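Long-range contact in alkylhalidase CmlS (Streptomyces venezuelae, PDB 3I3L), which is a flavin-dependent halogenase of chloramphenicol biosynthesis that carries its FAD through a covalent flavin-aspartate bond: residues 217-227 and 446-454. Residues are numbered along the deposited sequence; the frame is centred on the assembly and turned at random.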
loop_
_atom_site.group_PDB
_atom_site.type_symbol
_atom_site.label_atom_id
_atom_site.label_comp_id
_atom_site.label_asym_id
_atom_site.label_seq_id
_atom_site.Cartn_x
_atom_site.Cartn_y
_atom_site.Cartn_z
ATOM N N PRO A 217 -5.404 7.067 -25.624
ATOM C CA PRO A 217 -6.310 7.974 -26.344
ATOM C C PRO A 217 -6.362 9.380 -25.757
ATOM O O PRO A 217 -7.157 10.223 -26.215
ATOM C CB PRO A 217 -7.683 7.334 -26.121
ATOM C CG PRO A 217 -7.555 6.675 -24.781
ATOM C CD PRO A 217 -6.145 6.130 -24.759
ATOM N N PHE A 218 -5.562 9.621 -24.725
ATOM C CA PHE A 218 -5.553 10.930 -24.107
ATOM C C PHE A 218 -4.186 11.643 -24.167
ATOM O O PHE A 218 -3.125 11.057 -23.950
ATOM C CB PHE A 218 -6.182 10.867 -22.679
ATOM C CG PHE A 218 -7.665 10.464 -22.680
ATOM C CD1 PHE A 218 -8.630 11.290 -23.252
ATOM C CD2 PHE A 218 -8.077 9.241 -22.160
ATOM C CE1 PHE A 218 -9.954 10.923 -23.272
ATOM C CE2 PHE A 218 -9.411 8.881 -22.186
ATOM C CZ PHE A 218 -10.346 9.714 -22.721
ATOM N N GLU A 219 -4.243 12.931 -24.461
ATOM C CA GLU A 219 -3.048 13.758 -24.559
ATOM C C GLU A 219 -2.816 14.614 -23.320
ATOM O O GLU A 219 -1.700 15.031 -23.079
ATOM C CB GLU A 219 -3.163 14.690 -25.774
ATOM C CG GLU A 219 -3.931 14.093 -26.966
ATOM C CD GLU A 219 -3.517 14.698 -28.305
ATOM O OE1 GLU A 219 -3.075 15.899 -28.316
ATOM O OE2 GLU A 219 -3.639 13.954 -29.331
ATOM N N GLY A 220 -3.876 14.926 -22.578
ATOM C CA GLY A 220 -3.783 15.908 -21.533
ATOM C C GLY A 220 -3.252 15.294 -20.276
ATOM O O GLY A 220 -2.458 14.341 -20.330
ATOM N N ASP A 221 -3.718 15.807 -19.138
ATOM C CA ASP A 221 -3.310 15.268 -17.850
ATOM C C ASP A 221 -3.643 13.754 -17.685
ATOM O O ASP A 221 -3.033 13.058 -16.863
ATOM C CB ASP A 221 -3.935 16.118 -16.728
ATOM C CG ASP A 221 -3.260 17.529 -16.583
ATOM O OD1 ASP A 221 -2.123 17.720 -17.048
ATOM O OD2 ASP A 221 -3.883 18.447 -15.992
ATOM N N LEU A 222 -4.612 13.256 -18.458
ATOM C CA LEU A 222 -5.042 11.832 -18.394
ATOM C C LEU A 222 -4.010 10.792 -18.907
ATOM O O LEU A 222 -4.123 9.579 -18.631
ATOM C CB LEU A 222 -6.414 11.645 -19.090
ATOM C CG LEU A 222 -7.634 12.143 -18.284
ATOM C CD1 LEU A 222 -8.873 12.124 -19.113
ATOM C CD2 LEU A 222 -7.855 11.288 -17.057
ATOM N N LYS A 223 -2.985 11.254 -19.622
ATOM C CA LYS A 223 -2.089 10.349 -20.315
ATOM C C LYS A 223 -1.256 9.496 -19.316
ATOM O O LYS A 223 -0.628 10.030 -18.367
ATOM C CB LYS A 223 -1.147 11.121 -21.223
ATOM C CG LYS A 223 -0.421 10.222 -22.253
ATOM C CD LYS A 223 0.537 9.198 -21.609
ATOM C CE LYS A 223 1.245 8.253 -22.625
ATOM N NZ LYS A 223 1.771 9.073 -23.814
ATOM N N GLY A 224 -1.246 8.183 -19.538
ATOM C CA GLY A 224 -0.579 7.305 -18.629
ATOM C C GLY A 224 -1.324 6.919 -17.355
ATOM O O GLY A 224 -0.755 6.209 -16.494
ATOM N N THR A 225 -2.574 7.362 -17.201
ATOM C CA THR A 225 -3.304 7.097 -15.962
ATOM C C THR A 225 -3.733 5.655 -15.944
ATOM O O THR A 225 -4.012 5.099 -16.979
ATOM C CB THR A 225 -4.556 8.033 -15.830
ATOM O OG1 THR A 225 -5.076 7.969 -14.505
ATOM C CG2 THR A 225 -5.661 7.654 -16.817
ATOM N N THR A 226 -3.834 5.073 -14.747
ATOM C CA THR A 226 -4.396 3.717 -14.556
ATOM C C THR A 226 -5.921 3.766 -14.426
ATOM O O THR A 226 -6.437 4.414 -13.483
ATOM C CB THR A 226 -3.811 3.008 -13.288
ATOM O OG1 THR A 226 -2.407 2.753 -13.472
ATOM C CG2 THR A 226 -4.550 1.616 -12.948
ATOM N N TYR A 227 -6.650 3.052 -15.314
ATOM C CA TYR A 227 -8.129 3.067 -15.287
ATOM C C TYR A 227 -8.681 1.870 -14.535
ATOM O O TYR A 227 -8.260 0.728 -14.776
ATOM C CB TYR A 227 -8.699 3.043 -16.680
ATOM C CG TYR A 227 -8.465 4.298 -17.453
ATOM C CD1 TYR A 227 -9.255 5.416 -17.218
ATOM C CD2 TYR A 227 -7.446 4.369 -18.433
ATOM C CE1 TYR A 227 -9.055 6.575 -17.919
ATOM C CE2 TYR A 227 -7.263 5.506 -19.170
ATOM C CZ TYR A 227 -8.072 6.617 -18.902
ATOM O OH TYR A 227 -7.895 7.789 -19.582
ATOM N N LEU A 446 -15.891 11.108 -19.366
ATOM C CA LEU A 446 -14.452 11.130 -19.403
ATOM C C LEU A 446 -13.998 11.753 -20.730
ATOM O O LEU A 446 -14.445 11.334 -21.804
ATOM C CB LEU A 446 -13.940 9.690 -19.273
ATOM C CG LEU A 446 -12.438 9.459 -19.113
ATOM C CD1 LEU A 446 -11.984 9.887 -17.765
ATOM C CD2 LEU A 446 -12.124 7.995 -19.378
ATOM N N SER A 447 -13.104 12.746 -20.651
ATOM C CA SER A 447 -12.689 13.511 -21.803
ATOM C C SER A 447 -11.298 14.110 -21.606
ATOM O O SER A 447 -10.818 14.330 -20.449
ATOM C CB SER A 447 -13.693 14.626 -22.070
ATOM O OG SER A 447 -13.026 15.731 -22.628
ATOM N N ASP A 448 -10.662 14.409 -22.737
ATOM C CA ASP A 448 -9.346 15.026 -22.741
ATOM C C ASP A 448 -9.450 16.508 -22.378
ATOM O O ASP A 448 -8.452 17.215 -22.260
ATOM C CB ASP A 448 -8.670 14.810 -24.084
ATOM C CG ASP A 448 -7.189 14.512 -23.947
ATOM O OD1 ASP A 448 -6.638 14.753 -22.851
ATOM O OD2 ASP A 448 -6.555 14.067 -24.949
ATOM N N ASP A 449 -10.670 16.964 -22.176
ATOM C CA ASP A 449 -10.924 18.267 -21.558
ATOM C C ASP A 449 -10.344 18.351 -20.157
ATOM O O ASP A 449 -10.063 19.452 -19.654
ATOM C CB ASP A 449 -12.426 18.540 -21.506
ATOM C CG ASP A 449 -12.961 19.146 -22.807
ATOM O OD1 ASP A 449 -12.142 19.394 -23.706
ATOM O OD2 ASP A 449 -14.187 19.385 -22.920
ATOM N N PHE A 450 -10.172 17.190 -19.524
ATOM C CA PHE A 450 -9.751 17.118 -18.118
ATOM C C PHE A 450 -8.349 17.652 -17.903
ATOM O O PHE A 450 -7.405 17.239 -18.595
ATOM C CB PHE A 450 -9.778 15.666 -17.616
ATOM C CG PHE A 450 -9.193 15.500 -16.258
ATOM C CD1 PHE A 450 -9.953 15.736 -15.134
ATOM C CD2 PHE A 450 -7.883 15.131 -16.106
ATOM C CE1 PHE A 450 -9.421 15.596 -13.918
ATOM C CE2 PHE A 450 -7.328 14.992 -14.879
ATOM C CZ PHE A 450 -8.089 15.212 -13.773
ATOM N N SER A 451 -8.216 18.543 -16.919
ATOM C CA SER A 451 -6.912 18.941 -16.401
ATOM C C SER A 451 -6.925 18.786 -14.885
ATOM O O SER A 451 -7.940 18.967 -14.263
ATOM C CB SER A 451 -6.587 20.390 -16.792
ATOM O OG SER A 451 -7.659 21.243 -16.397
ATOM N N GLU A 452 -5.791 18.481 -14.294
ATOM C CA GLU A 452 -5.735 18.299 -12.838
ATOM C C GLU A 452 -6.035 19.578 -12.083
ATOM O O GLU A 452 -6.462 19.547 -10.927
ATOM C CB GLU A 452 -4.400 17.676 -12.407
ATOM C CG GLU A 452 -4.295 16.207 -12.849
ATOM C CD GLU A 452 -3.123 15.477 -12.243
ATOM O OE1 GLU A 452 -2.592 15.964 -11.223
ATOM O OE2 GLU A 452 -2.736 14.405 -12.778
ATOM N N ALA A 453 -5.825 20.710 -12.744
ATOM C CA ALA A 453 -6.147 21.993 -12.129
ATOM C C ALA A 453 -7.657 22.189 -11.895
ATOM O O ALA A 453 -8.059 22.918 -10.968
ATOM C CB ALA A 453 -5.548 23.140 -12.960
ATOM N N GLU A 454 -8.499 21.527 -12.692
ATOM C CA GLU A 454 -9.949 21.600 -12.453
ATOM C C GLU A 454 -10.322 20.938 -11.105
ATOM O O GLU A 454 -11.428 21.106 -10.604
ATOM C CB GLU A 454 -10.709 20.964 -13.607
ATOM C CG GLU A 454 -10.978 19.433 -13.431
ATOM C CD GLU A 454 -11.542 18.794 -14.680
ATOM O OE1 GLU A 454 -12.487 17.955 -14.570
ATOM O OE2 GLU A 454 -11.036 19.115 -15.783
HETATM O O HOH W 1 -3.915 12.447 -14.332
#
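The carboxylate of Asp448 is held by two successive backbone amides: OD2 accepts from Glu219 N at 2.6 Å, almost straight (177°) but tilted 17° from the carboxylate plane on the syn side, and OD1 offers its syn lone pair to Gly220 N at 2.8 Å. Asp448 sits in the type I turn from Ser447 to Phe450, in the loop before helix 456-471, packed on the loop that leads into strand 226-231 of the FAD-binding region. A carboxylate suits this place because its two oxygens can serve two neighbouring N-H groups; an alanine here would probably leave both amides without their acceptor. In the other direction Asp221 OD2 accepts, on its anti side, from Glu452 N (2.6 Å), where a 3-10 segment begins. Beside these polar bonds, apolar side chains pack together. Asp448 CG lies in plane at the edge of the Phe218 ring, the carboxylate turned 83° from the ring plane, while Leu222 CD1 sits over the centre of one ring face. Beyond Phe218, Leu446 CD2 reaches Tyr227 CE1 at 3.7 Å. Nearer Asp221, Leu222 CG rests against Phe450 CD2, and Phe450 also stacks with His441. Glu452 OE1 is hydrogen-bonded to Ser108 OG, while a water donates to Glu452 OE2 and to Asp221 O, 2.7 Å from the latter.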